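Local atomic coordinates of acetyl xylan esterase (PDB entry 6AGQ), a protein that probably hydrolyses acetyl esters, such as those decorating xylan, as a cold-active esterase of the alpha/beta-hydrolase clan. Residues E21-L26 and L250-G255; A195-R200 and M256-R261; G145-A150 and E243-R248; G188-A193 and P209-F214; Y14-T19 and Y286-G291. All coordinates share one frame; numbering follows the deposited sequence.

Contact 1: E21-L26 and L250-G255; sequences ETDFDL and LSYFDG
Phe24 and Tyr252 meet where two type I beta turns come together, Glu21 to Phe24 leading into helix 24-36 and Ser251 to Asp254 joining helix 243-251 to helix 255-259 of this alpha/beta-hydrolase-clan chain. The tight part is built round the two rings. With CG anti to the backbone N (chi1 -172°), the Phe24 ring reaches across to the facing turn, where Ser251 O lies at its edge, near the ring plane, 3.5 Å from CE2. Its CD2 also packs 4.2 Å from CD1 of Tyr252. Trp28 of the same helix meets Phe24 edge-to-face and donates a hydrogen bond to Tyr252 O, so one indole touches both partners. The outer side is looser and more polar. Partly exposed Glu21 lays its CB and CG beside the phenol oxygen, and partly exposed Asp23 stands at the N-cap position, yet its carboxylate serves Tyr252 rather than the helix end: Tyr252 OH donates to Asp23 OD1 over a very short 2.5 Å. Between the two sides one water accepts from Glu21 N (3.0 Å) and donates to Ser251 OG (2.8 Å), whose hydroxyl also bonds Arg248 O. That same water oxygen sits 3.3 Å above the plane of the Tyr252 ring, over its centre.

Contact 2: A195-R200 and M256-R261; sequences AGLDSR and MNMASR
Gly196 lies directly against Met258, their CA atoms 4.6 Å apart, so that bare backbone meets backbone: Gly196 CA is 3.7 Å from Met258 O. Beside it, Gly196 O rests 3.5 Å from Arg261 CB, and Leu197 CD2 packs 3.7 Å from Met258 SD. The Met258 chain bends at chi2 (-59°), which turns its sulfur and methyl group across the leucine branches, CE lying about equally close to CD1 and CD2 of Leu197. A water within 2.7 Å of both Ala195 O and Arg261 O probably bridges the two backbones, although other acceptors nearby leave the sharing of its protons open. The arrangement is a close helix-to-helix approach made possible by a glycine, joining the last turn of helix 186-197 to the short helix 255-259. Farther out, Arg261 is held from several sides: NH1 turns back to Asn257 O at 2.9 Å and also bonds Asn20, while NE forms a salt bridge with Asp25 of helix 24-36. Just after helix 186-197 the chain is fixed by Asp198, whose OD2 accepts from Arg200 N in an Asx turn and takes Arg200 NE, through its syn lone pair and in the guanidinium plane, at 2.7 Å (N-H...O 175°).

Contact 3: G145-A150 and E243-R248; sequences GILDPA and EEQVYR
Ile146 and Leu147 each meet a different methyl group of Val246, so the valine's fork is matched by two neighbouring residues of one beta turn. Val246 CG1, anti to its own nitrogen, faces Ile146 CD1 at 3.9 Å, and CG2 faces Leu147 CD2 at 4.0 Å; both leucine and isoleucine run at a slant to the valine. Gln245 takes the more open flank. Bent at chi2 (48°), its chain curls round the oxygen end of the Leu147 carbonyl, with CG and CD both 3.2 Å from that oxygen. NE2 comes nearer still, 3.0 Å from Leu147 O, but at an angle too poor for a hydrogen bond, and bonds instead to Thr249, whose hydroxyl also pairs with Ile146 O. Pro149 crosses Gln245 at about a right angle, its CD 4.2 Å from NE2. The amide's other end is fixed along the helix: Arg248 NH1 reaches Gln245 OE1 at 2.7 Å from above the carbonyl plane, while NH2 makes a salt bridge to the anti lone pair of Glu244 OE1. The turn from Gly145 to Asp148 thus seats the loop between strand 114-118 and helix 153-170 on helix 243-251, with Trp232 of helix 226-236 touching Ile146, Leu147 and Val246 alike, and helix 214-219 lying against Tyr247.

Contact 4: G188-A193 and P209-F214; sequences GGLALA and PFLCHF
Gly188 and Gly189 present a smooth helix surface to Pro209 and Leu211 in a buried helix-against-loop contact at the heart of the fold. Helix 186-197 is the connection of a beta-alpha-beta unit between the neighbouring parallel strands 179-184 and 203-207, and the loop that leaves the second strand folds back over the helix start. Among the side chains, the proline packs on the bare helix backbone, its CB 3.7 Å from both Gly188 C and Gly189 N. On one side, Leu192 brings CD1 to within 4.1 Å of Pro209 CB and 3.9 Å of Cys212 SG. On the other, Leu211 CD1 lies 4.1 Å from Leu190 CD2, delivered there by a residue whose backbone takes a left-handed conformation (phi 67°, psi 33°). Just before the helix, Ser185 sits in a GxSxG pattern consistent with the nucleophile elbow of alpha/beta-hydrolases; Phe210 bonds to it through the backbone and touches it with its side chain. Across the two segments no conventional hydrogen bond forms. The polar element is a bent CA-H...O contact from Gly189 CA to Phe210 O, 3.3 Å; side-chain packing is otherwise aliphatic carbon and sulfur, partly against bare glycine backbone, which implies that close fit and dispersion, rather than directional bonds, set how the loop lies on the helix.

Contact 5: Y14-T19 and Y286-G291; sequences YKPELT and YNHLAG
His288 lies flat between two aliphatic chains, Lys15 on one face and Leu18 on the other. Leu18 CD2 stands almost over the ring centre, 3.7 Å from the centroid and 11° off the normal, while Lys15 CG makes the second CH-pi contact nearer the rim, at 4.0 Å. Lys15 reaches this place with CG anti to the backbone N (chi1 -174°) and every later torsion extended, so its methylenes run past the imidazole and carry CE to 3.5 Å from Asn287 O. The rotation of the ring is fixed further by ND1, which bonds to Ala284 O. Both partners belong to irregular surface connections: the segment leading toward helix 24-36, and a type I beta turn, Tyr286 to Leu289, between helix 279-286 and strand 293-298. In that turn Asn287, its CG anti to the carbonyl carbon, donates from ND2 to Tyr14 O at 2.7 Å; the bond is nearly straight (164°) but arrives above the carbonyl plane. Pro16 CD covers the centre of one face of the Tyr14 ring, whose hydroxyl bonds His213.

How the contacts relate
The five contacts show how segments distant in sequence converge on one region of an alpha/beta-hydrolase-type fold. Contact 4 lies deepest, about 6 Å from the chain's centre, beside the central sheet; contact 3 is about 20 Å from it. Contacts 2 and 4 share helix 186-197, contacts 1 and 3 share helix 243-251, and helix 255-259 follows to serve contact 2. Contact 5 spans the widest sequence separation, enclosing the other four, while contacts 1 and 2 alternate along the chain. Contact 1, centred about 11 to 14 Å from each of the others, touches them all, notably through Asp254 to His213. Contact 3 stays apart from contacts 2 and 5. The N-terminal segment is thereby tied to the loops and helices beyond the sheet.

Contact 1: E21-L26 and L250-G255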
# COMPACT_ATOMS: atom_id res chain seq x y z
N GLU A 21 27.21 -10.03 -29.65
CA GLU A 21 28.11 -9.38 -30.58
C GLU A 21 28.91 -10.47 -31.29
O GLU A 21 28.87 -11.67 -30.86
CB GLU A 21 29.11 -8.51 -29.82
CG GLU A 21 28.49 -7.39 -29.01
CD GLU A 21 28.06 -6.22 -29.87
OE1 GLU A 21 28.93 -5.43 -30.30
OE2 GLU A 21 26.84 -6.08 -30.10
N THR A 22 29.65 -10.08 -32.33
CA THR A 22 30.38 -11.07 -33.15
C THR A 22 31.46 -11.77 -32.37
O THR A 22 31.73 -12.95 -32.60
CB THR A 22 31.15 -10.44 -34.33
OG1 THR A 22 30.53 -9.22 -34.71
CG2 THR A 22 31.17 -11.41 -35.49
N ASP A 23 32.06 -11.03 -31.45
CA ASP A 23 33.15 -11.51 -30.61
C ASP A 23 32.70 -12.11 -29.23
O ASP A 23 33.52 -12.20 -28.30
CB ASP A 23 34.12 -10.33 -30.39
CG ASP A 23 33.62 -9.36 -29.31
OD1 ASP A 23 32.41 -9.33 -29.06
OD2 ASP A 23 34.40 -8.64 -28.70
N PHE A 24 31.43 -12.52 -29.09
CA PHE A 24 30.95 -13.21 -27.85
C PHE A 24 31.84 -14.38 -27.46
O PHE A 24 32.30 -14.43 -26.29
CB PHE A 24 29.51 -13.69 -28.02
CG PHE A 24 28.84 -14.23 -26.77
CD1 PHE A 24 28.92 -15.60 -26.43
CD2 PHE A 24 28.00 -13.40 -26.01
CE1 PHE A 24 28.26 -16.10 -25.33
CE2 PHE A 24 27.29 -13.92 -24.91
CZ PHE A 24 27.42 -15.27 -24.58
N ASP A 25 32.09 -15.30 -28.40
CA ASP A 25 32.93 -16.48 -28.06
C ASP A 25 34.38 -16.10 -27.75
O ASP A 25 34.98 -16.58 -26.75
CB ASP A 25 32.83 -17.59 -29.09
CG ASP A 25 31.39 -18.12 -29.23
OD1 ASP A 25 30.71 -18.27 -28.19
OD2 ASP A 25 30.92 -18.35 -30.37
N LEU A 26 34.94 -15.20 -28.55
CA LEU A 26 36.27 -14.66 -28.25
C LEU A 26 36.39 -13.99 -26.83
O LEU A 26 37.33 -14.26 -26.10
CB LEU A 26 36.74 -13.70 -29.34
CG LEU A 26 38.07 -12.99 -29.08
CD1 LEU A 26 39.18 -14.03 -29.03
CD2 LEU A 26 38.34 -11.93 -30.16
N LEU A 250 25.82 -5.75 -21.39
CA LEU A 250 24.96 -6.78 -20.79
C LEU A 250 24.71 -7.99 -21.71
O LEU A 250 24.45 -9.13 -21.21
CB LEU A 250 23.64 -6.15 -20.32
CG LEU A 250 23.76 -5.10 -19.17
CD1 LEU A 250 22.47 -4.31 -18.91
CD2 LEU A 250 24.18 -5.75 -17.88
N SER A 251 24.83 -7.77 -23.04
CA SER A 251 24.62 -8.87 -24.00
C SER A 251 25.59 -10.08 -23.83
O SER A 251 25.21 -11.23 -24.02
CB SER A 251 24.68 -8.29 -25.45
OG SER A 251 26.05 -7.88 -25.75
N TYR A 252 26.83 -9.81 -23.45
CA TYR A 252 27.82 -10.85 -23.11
C TYR A 252 27.42 -11.76 -21.97
O TYR A 252 27.93 -12.87 -21.87
CB TYR A 252 29.18 -10.22 -22.80
CG TYR A 252 29.82 -9.57 -24.01
CD1 TYR A 252 30.60 -10.32 -24.90
CD2 TYR A 252 29.64 -8.22 -24.27
CE1 TYR A 252 31.18 -9.72 -26.02
CE2 TYR A 252 30.23 -7.62 -25.38
CZ TYR A 252 30.98 -8.36 -26.24
OH TYR A 252 31.53 -7.75 -27.37
N PHE A 253 26.49 -11.30 -21.14
CA PHE A 253 26.07 -12.01 -19.94
C PHE A 253 24.61 -12.46 -20.00
O PHE A 253 24.06 -13.02 -19.02
CB PHE A 253 26.31 -11.11 -18.72
CG PHE A 253 27.63 -10.55 -18.71
CD1 PHE A 253 28.69 -11.29 -18.21
CD2 PHE A 253 27.87 -9.29 -19.24
CE1 PHE A 253 29.98 -10.80 -18.29
CE2 PHE A 253 29.14 -8.81 -19.34
CZ PHE A 253 30.19 -9.54 -18.82
N ASP A 254 23.97 -12.26 -21.15
CA ASP A 254 22.54 -12.47 -21.27
C ASP A 254 22.22 -13.97 -21.42
O ASP A 254 22.67 -14.63 -22.34
CB ASP A 254 21.96 -11.67 -22.43
CG ASP A 254 20.43 -11.51 -22.35
OD1 ASP A 254 19.70 -12.53 -22.21
OD2 ASP A 254 19.97 -10.35 -22.44
N GLY A 255 21.40 -14.49 -20.50
CA GLY A 255 21.01 -15.90 -20.53
C GLY A 255 20.39 -16.39 -21.85
O GLY A 255 20.55 -17.54 -22.21
O HOH W 1 27.67 -9.98 -26.66

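Contact 2: A195-R200 and M256-R261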
# COMPACT_ATOMS: atom_id res chain seq x y z
N ALA A 195 26.17 -23.83 -17.96
CA ALA A 195 25.90 -24.75 -19.05
C ALA A 195 26.19 -24.17 -20.43
O ALA A 195 26.48 -24.89 -21.37
CB ALA A 195 24.47 -25.21 -18.96
N GLY A 196 26.06 -22.85 -20.57
CA GLY A 196 26.33 -22.20 -21.83
C GLY A 196 27.79 -22.05 -22.16
O GLY A 196 28.18 -22.16 -23.31
N LEU A 197 28.59 -21.79 -21.13
CA LEU A 197 30.04 -21.56 -21.24
C LEU A 197 30.92 -22.80 -20.97
O LEU A 197 32.15 -22.74 -21.13
CB LEU A 197 30.44 -20.43 -20.26
CG LEU A 197 29.80 -19.06 -20.55
CD1 LEU A 197 30.33 -17.98 -19.62
CD2 LEU A 197 30.01 -18.62 -22.00
N ASP A 198 30.32 -23.91 -20.59
CA ASP A 198 31.09 -25.11 -20.29
C ASP A 198 30.39 -26.31 -20.82
O ASP A 198 29.19 -26.42 -20.65
CB ASP A 198 31.23 -25.25 -18.75
CG ASP A 198 32.42 -26.14 -18.34
OD1 ASP A 198 33.53 -25.59 -18.19
OD2 ASP A 198 32.25 -27.38 -18.16
N SER A 199 31.14 -27.23 -21.41
CA SER A 199 30.57 -28.47 -21.99
C SER A 199 30.26 -29.59 -21.03
O SER A 199 29.72 -30.60 -21.46
CB SER A 199 31.54 -29.13 -22.98
OG SER A 199 31.95 -28.22 -23.94
N ARG A 200 30.70 -29.48 -19.78
CA ARG A 200 30.65 -30.64 -18.87
C ARG A 200 29.24 -30.98 -18.32
O ARG A 200 28.92 -32.17 -18.16
CB ARG A 200 31.68 -30.53 -17.73
CG ARG A 200 33.14 -30.81 -18.17
CD ARG A 200 34.17 -30.34 -17.13
NE ARG A 200 34.15 -28.87 -16.90
CZ ARG A 200 34.96 -28.21 -16.06
NH1 ARG A 200 35.88 -28.85 -15.36
NH2 ARG A 200 34.86 -26.89 -15.91
N MET A 256 19.70 -15.52 -22.56
CA MET A 256 19.22 -15.84 -23.91
C MET A 256 20.36 -16.18 -24.90
O MET A 256 20.29 -17.15 -25.67
CB MET A 256 18.43 -14.63 -24.39
CG MET A 256 17.88 -14.69 -25.80
SD MET A 256 16.85 -13.23 -25.99
CE MET A 256 18.03 -11.95 -26.45
N ASN A 257 21.43 -15.40 -24.88
CA ASN A 257 22.63 -15.75 -25.64
C ASN A 257 23.36 -16.99 -25.11
O ASN A 257 23.92 -17.73 -25.94
CB ASN A 257 23.60 -14.56 -25.70
CG ASN A 257 22.99 -13.38 -26.39
OD1 ASN A 257 22.22 -13.53 -27.36
ND2 ASN A 257 23.33 -12.18 -25.92
N MET A 258 23.45 -17.19 -23.76
CA MET A 258 23.97 -18.46 -23.21
C MET A 258 23.16 -19.69 -23.65
O MET A 258 23.74 -20.74 -24.03
CB MET A 258 23.96 -18.47 -21.66
CG MET A 258 24.80 -17.39 -21.03
SD MET A 258 26.47 -17.58 -21.58
CE MET A 258 27.11 -16.04 -20.90
N ALA A 259 21.83 -19.57 -23.57
CA ALA A 259 20.88 -20.67 -23.98
C ALA A 259 21.15 -21.22 -25.37
O ALA A 259 21.02 -22.41 -25.61
CB ALA A 259 19.43 -20.19 -23.95
N SER A 260 21.59 -20.34 -26.25
CA SER A 260 21.91 -20.70 -27.65
C SER A 260 23.14 -21.64 -27.75
O SER A 260 23.35 -22.26 -28.77
CB SER A 260 22.14 -19.38 -28.39
OG SER A 260 23.03 -19.56 -29.43
N ARG A 261 23.97 -21.71 -26.70
CA ARG A 261 25.14 -22.61 -26.67
C ARG A 261 25.03 -23.81 -25.71
O ARG A 261 25.98 -24.54 -25.60
CB ARG A 261 26.40 -21.80 -26.35
CG ARG A 261 26.74 -20.80 -27.45
CD ARG A 261 26.91 -19.42 -26.88
NE ARG A 261 27.52 -18.53 -27.86
CZ ARG A 261 26.93 -17.51 -28.47
NH1 ARG A 261 25.67 -17.18 -28.23
NH2 ARG A 261 27.65 -16.77 -29.33
O HOH W 2 27.70 -25.49 -23.72

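Contact 3: G145-A150 and E243-R248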
# COMPACT_ATOMS: atom_id res chain seq x y z
N GLY A 145 30.75 -1.72 -13.01
CA GLY A 145 31.50 -1.92 -14.27
C GLY A 145 30.63 -2.05 -15.50
O GLY A 145 31.05 -2.65 -16.50
N ILE A 146 29.44 -1.46 -15.46
CA ILE A 146 28.44 -1.64 -16.52
C ILE A 146 28.80 -1.07 -17.88
O ILE A 146 28.27 -1.54 -18.91
CB ILE A 146 27.05 -1.19 -16.10
CG1 ILE A 146 25.99 -1.90 -16.99
CG2 ILE A 146 26.92 0.32 -16.09
CD1 ILE A 146 24.62 -1.84 -16.36
N LEU A 147 29.73 -0.11 -17.92
CA LEU A 147 30.21 0.44 -19.19
C LEU A 147 31.25 -0.34 -20.00
O LEU A 147 31.49 0.02 -21.15
CB LEU A 147 30.65 1.88 -18.99
CG LEU A 147 29.46 2.76 -18.54
CD1 LEU A 147 29.97 4.19 -18.29
CD2 LEU A 147 28.29 2.76 -19.54
N ASP A 148 31.80 -1.42 -19.46
CA ASP A 148 32.75 -2.24 -20.18
C ASP A 148 32.62 -3.71 -19.74
O ASP A 148 32.84 -3.98 -18.58
CB ASP A 148 34.17 -1.70 -19.90
CG ASP A 148 35.30 -2.50 -20.61
OD1 ASP A 148 35.06 -3.36 -21.52
OD2 ASP A 148 36.48 -2.26 -20.25
N PRO A 149 32.35 -4.66 -20.68
CA PRO A 149 32.19 -6.04 -20.23
C PRO A 149 33.45 -6.65 -19.57
O PRO A 149 33.32 -7.54 -18.77
CB PRO A 149 31.81 -6.82 -21.50
CG PRO A 149 32.18 -5.94 -22.63
CD PRO A 149 32.12 -4.52 -22.13
N ALA A 150 34.64 -6.19 -19.94
CA ALA A 150 35.88 -6.66 -19.35
C ALA A 150 35.94 -6.45 -17.85
O ALA A 150 36.58 -7.24 -17.17
CB ALA A 150 37.09 -5.98 -20.00
N GLU A 243 22.95 4.35 -23.75
CA GLU A 243 22.15 3.12 -23.67
C GLU A 243 22.78 2.01 -24.47
O GLU A 243 22.62 0.84 -24.12
CB GLU A 243 20.68 3.30 -24.13
CG GLU A 243 20.41 3.60 -25.63
CD GLU A 243 20.43 2.41 -26.63
OE1 GLU A 243 20.63 2.67 -27.86
OE2 GLU A 243 20.25 1.23 -26.25
N GLU A 244 23.45 2.38 -25.57
CA GLU A 244 24.00 1.38 -26.50
C GLU A 244 25.15 0.60 -25.82
O GLU A 244 25.12 -0.59 -25.75
CB GLU A 244 24.47 2.07 -27.80
CG GLU A 244 24.65 1.14 -28.98
CD GLU A 244 25.50 1.73 -30.11
OE1 GLU A 244 26.58 1.17 -30.37
OE2 GLU A 244 25.12 2.76 -30.74
N GLN A 245 26.12 1.31 -25.27
CA GLN A 245 27.14 0.69 -24.42
C GLN A 245 26.52 -0.10 -23.25
O GLN A 245 26.94 -1.23 -23.01
CB GLN A 245 28.15 1.74 -23.94
CG GLN A 245 29.42 1.19 -23.27
CD GLN A 245 30.09 0.07 -24.05
OE1 GLN A 245 30.63 0.33 -25.13
NE2 GLN A 245 30.04 -1.19 -23.52
N VAL A 246 25.52 0.43 -22.57
CA VAL A 246 24.94 -0.32 -21.44
C VAL A 246 24.43 -1.71 -21.89
O VAL A 246 24.84 -2.71 -21.32
CB VAL A 246 23.86 0.47 -20.69
CG1 VAL A 246 23.14 -0.42 -19.69
CG2 VAL A 246 24.46 1.64 -19.95
N TYR A 247 23.62 -1.79 -22.96
CA TYR A 247 23.05 -3.06 -23.39
C TYR A 247 24.03 -3.92 -24.17
O TYR A 247 23.89 -5.15 -24.18
CB TYR A 247 21.72 -2.88 -24.15
CG TYR A 247 20.63 -2.33 -23.23
CD1 TYR A 247 20.15 -3.08 -22.16
CD2 TYR A 247 20.13 -1.04 -23.37
CE1 TYR A 247 19.18 -2.60 -21.29
CE2 TYR A 247 19.16 -0.54 -22.49
CZ TYR A 247 18.67 -1.33 -21.49
OH TYR A 247 17.73 -0.84 -20.59
N ARG A 248 25.02 -3.33 -24.82
CA ARG A 248 26.09 -4.16 -25.40
C ARG A 248 26.96 -4.80 -24.29
O ARG A 248 27.31 -5.95 -24.41
CB ARG A 248 26.93 -3.38 -26.41
CG ARG A 248 28.25 -4.07 -26.76
CD ARG A 248 28.93 -3.40 -27.93
NE ARG A 248 29.41 -2.06 -27.56
CZ ARG A 248 28.87 -0.90 -27.94
NH1 ARG A 248 29.42 0.24 -27.53
NH2 ARG A 248 27.80 -0.84 -28.74

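Contact 4: G188-A193 and P209-F214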
# COMPACT_ATOMS: atom_id res chain seq x y z
N GLY A 188 19.33 -19.30 -11.48
CA GLY A 188 18.89 -19.88 -12.73
C GLY A 188 19.63 -19.29 -13.87
O GLY A 188 20.07 -20.00 -14.75
N GLY A 189 19.82 -17.96 -13.83
CA GLY A 189 20.75 -17.29 -14.75
C GLY A 189 22.17 -17.82 -14.70
O GLY A 189 22.80 -18.04 -15.77
N LEU A 190 22.71 -18.00 -13.48
CA LEU A 190 24.03 -18.61 -13.33
C LEU A 190 24.11 -20.03 -13.86
O LEU A 190 25.17 -20.38 -14.35
CB LEU A 190 24.63 -18.60 -11.86
CG LEU A 190 24.64 -17.17 -11.23
CD1 LEU A 190 25.25 -17.05 -9.85
CD2 LEU A 190 25.34 -16.20 -12.18
N ALA A 191 23.09 -20.86 -13.68
CA ALA A 191 23.12 -22.21 -14.25
C ALA A 191 23.02 -22.17 -15.79
O ALA A 191 23.58 -23.06 -16.45
CB ALA A 191 21.99 -23.10 -13.73
N LEU A 192 22.29 -21.24 -16.38
CA LEU A 192 22.31 -21.12 -17.87
C LEU A 192 23.74 -20.69 -18.33
O LEU A 192 24.24 -21.16 -19.37
CB LEU A 192 21.26 -20.10 -18.39
CG LEU A 192 19.77 -20.44 -18.25
CD1 LEU A 192 18.92 -19.28 -18.77
CD2 LEU A 192 19.39 -21.69 -19.00
N ALA A 193 24.40 -19.83 -17.55
CA ALA A 193 25.79 -19.41 -17.85
C ALA A 193 26.74 -20.61 -17.77
O ALA A 193 27.63 -20.79 -18.59
CB ALA A 193 26.25 -18.32 -16.88
N PRO A 209 14.64 -17.85 -14.38
CA PRO A 209 15.97 -17.31 -14.46
C PRO A 209 15.97 -15.78 -14.68
O PRO A 209 15.23 -15.26 -15.54
CB PRO A 209 16.61 -18.06 -15.61
CG PRO A 209 15.48 -18.57 -16.43
CD PRO A 209 14.37 -18.80 -15.47
N PHE A 210 16.77 -15.12 -13.84
CA PHE A 210 17.15 -13.71 -13.91
C PHE A 210 18.32 -13.61 -14.88
O PHE A 210 18.81 -14.65 -15.39
CB PHE A 210 17.52 -13.28 -12.47
CG PHE A 210 17.91 -11.87 -12.32
CD1 PHE A 210 17.02 -10.85 -12.58
CD2 PHE A 210 19.18 -11.55 -11.85
CE1 PHE A 210 17.38 -9.51 -12.41
CE2 PHE A 210 19.56 -10.23 -11.72
CZ PHE A 210 18.66 -9.21 -12.01
N LEU A 211 18.69 -12.37 -15.24
CA LEU A 211 19.78 -12.14 -16.22
C LEU A 211 19.45 -12.59 -17.65
O LEU A 211 20.35 -12.99 -18.40
CB LEU A 211 21.12 -12.78 -15.80
CG LEU A 211 21.47 -12.65 -14.30
CD1 LEU A 211 22.56 -13.62 -13.81
CD2 LEU A 211 21.85 -11.21 -14.01
N CYS A 212 18.18 -12.49 -18.04
CA CYS A 212 17.75 -12.88 -19.40
C CYS A 212 17.04 -11.70 -20.03
O CYS A 212 16.29 -10.98 -19.38
CB CYS A 212 16.80 -14.09 -19.42
SG CYS A 212 17.49 -15.66 -18.76
N HIS A 213 17.27 -11.56 -21.33
CA HIS A 213 16.67 -10.58 -22.17
C HIS A 213 16.64 -9.20 -21.53
O HIS A 213 15.56 -8.64 -21.35
CB HIS A 213 15.28 -11.13 -22.59
CG HIS A 213 14.74 -10.51 -23.83
ND1 HIS A 213 15.50 -9.70 -24.65
CD2 HIS A 213 13.53 -10.61 -24.42
CE1 HIS A 213 14.76 -9.28 -25.67
NE2 HIS A 213 13.56 -9.81 -25.55
N PHE A 214 17.83 -8.69 -21.16
CA PHE A 214 17.99 -7.45 -20.36
C PHE A 214 17.18 -6.21 -20.79
O PHE A 214 16.61 -5.52 -19.95
CB PHE A 214 19.45 -7.02 -20.26
CG PHE A 214 20.27 -7.83 -19.26
CD1 PHE A 214 20.08 -7.67 -17.89
CD2 PHE A 214 21.23 -8.73 -19.71
CE1 PHE A 214 20.84 -8.38 -16.98
CE2 PHE A 214 21.98 -9.45 -18.81
CZ PHE A 214 21.78 -9.28 -17.43

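Contact 5: Y14-T19 and Y286-G291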
# COMPACT_ATOMS: atom_id res chain seq x y z
N TYR A 14 7.68 -17.18 -28.79
CA TYR A 14 8.46 -15.95 -28.59
C TYR A 14 9.95 -16.25 -28.64
O TYR A 14 10.52 -16.83 -27.72
CB TYR A 14 8.10 -15.21 -27.29
CG TYR A 14 8.81 -13.87 -27.13
CD1 TYR A 14 8.81 -12.92 -28.16
CD2 TYR A 14 9.49 -13.55 -25.96
CE1 TYR A 14 9.46 -11.69 -28.01
CE2 TYR A 14 10.14 -12.33 -25.80
CZ TYR A 14 10.14 -11.40 -26.81
OH TYR A 14 10.84 -10.18 -26.62
N LYS A 15 10.57 -15.83 -29.72
CA LYS A 15 11.94 -16.14 -30.00
C LYS A 15 12.58 -14.87 -30.61
O LYS A 15 12.84 -14.82 -31.79
CB LYS A 15 11.96 -17.34 -30.94
CG LYS A 15 13.35 -17.85 -31.19
CD LYS A 15 13.34 -19.25 -31.78
CE LYS A 15 14.79 -19.59 -32.04
NZ LYS A 15 15.03 -20.92 -32.60
N PRO A 16 12.86 -13.86 -29.78
CA PRO A 16 13.47 -12.62 -30.28
C PRO A 16 14.89 -12.84 -30.79
O PRO A 16 15.49 -13.88 -30.51
CB PRO A 16 13.49 -11.72 -29.03
CG PRO A 16 13.65 -12.72 -27.91
CD PRO A 16 12.93 -13.95 -28.31
N GLU A 17 15.43 -11.87 -31.52
CA GLU A 17 16.77 -11.98 -32.13
C GLU A 17 17.88 -12.03 -31.07
O GLU A 17 17.81 -11.38 -30.01
CB GLU A 17 16.96 -10.82 -33.19
CG GLU A 17 18.26 -10.00 -33.14
CD GLU A 17 18.34 -8.82 -34.15
OE1 GLU A 17 17.30 -8.30 -34.62
OE2 GLU A 17 19.46 -8.39 -34.49
N LEU A 18 18.91 -12.83 -31.30
CA LEU A 18 20.06 -12.82 -30.39
C LEU A 18 20.81 -11.45 -30.46
O LEU A 18 20.88 -10.80 -31.49
CB LEU A 18 21.01 -13.98 -30.65
CG LEU A 18 20.42 -15.38 -30.44
CD1 LEU A 18 21.37 -16.46 -30.98
CD2 LEU A 18 20.11 -15.64 -28.96
N THR A 19 21.33 -11.04 -29.32
CA THR A 19 22.04 -9.81 -29.18
C THR A 19 23.52 -10.04 -29.00
O THR A 19 24.24 -9.07 -28.76
CB THR A 19 21.50 -9.10 -27.94
OG1 THR A 19 21.75 -9.91 -26.77
CG2 THR A 19 19.96 -8.85 -28.12
N TYR A 286 14.51 -19.96 -22.97
CA TYR A 286 13.96 -21.34 -23.23
C TYR A 286 13.83 -21.63 -24.73
O TYR A 286 14.27 -22.65 -25.21
CB TYR A 286 12.57 -21.50 -22.55
CG TYR A 286 11.93 -22.87 -22.73
CD1 TYR A 286 12.42 -23.96 -22.04
CD2 TYR A 286 10.87 -23.09 -23.62
CE1 TYR A 286 11.91 -25.20 -22.18
CE2 TYR A 286 10.33 -24.36 -23.78
CZ TYR A 286 10.86 -25.42 -23.04
OH TYR A 286 10.43 -26.76 -23.09
N ASN A 287 13.33 -20.69 -25.49
CA ASN A 287 13.09 -20.92 -26.94
C ASN A 287 14.36 -20.87 -27.81
O ASN A 287 14.29 -21.20 -29.00
CB ASN A 287 12.02 -19.94 -27.47
CG ASN A 287 10.64 -20.29 -27.00
OD1 ASN A 287 10.35 -21.46 -26.81
ND2 ASN A 287 9.79 -19.30 -26.79
N HIS A 288 15.49 -20.50 -27.21
CA HIS A 288 16.81 -20.57 -27.82
C HIS A 288 17.71 -21.73 -27.36
O HIS A 288 18.77 -21.92 -27.89
CB HIS A 288 17.57 -19.22 -27.58
CG HIS A 288 17.20 -18.16 -28.55
ND1 HIS A 288 16.41 -17.08 -28.21
CD2 HIS A 288 17.48 -18.02 -29.87
CE1 HIS A 288 16.25 -16.31 -29.27
NE2 HIS A 288 16.88 -16.86 -30.29
N LEU A 289 17.30 -22.51 -26.40
CA LEU A 289 18.07 -23.68 -25.97
C LEU A 289 18.32 -24.56 -27.18
O LEU A 289 17.43 -24.75 -27.98
CB LEU A 289 17.31 -24.46 -24.90
CG LEU A 289 17.17 -23.73 -23.54
CD1 LEU A 289 16.23 -24.50 -22.67
CD2 LEU A 289 18.50 -23.58 -22.82
N ALA A 290 19.55 -25.04 -27.33
CA ALA A 290 19.92 -25.86 -28.46
C ALA A 290 19.59 -27.36 -28.19
O ALA A 290 19.25 -28.10 -29.13
CB ALA A 290 21.41 -25.67 -28.79
N GLY A 291 19.62 -27.81 -26.93
CA GLY A 291 19.43 -29.25 -26.63
C GLY A 291 18.01 -29.57 -26.23
O GLY A 291 17.20 -28.67 -26.14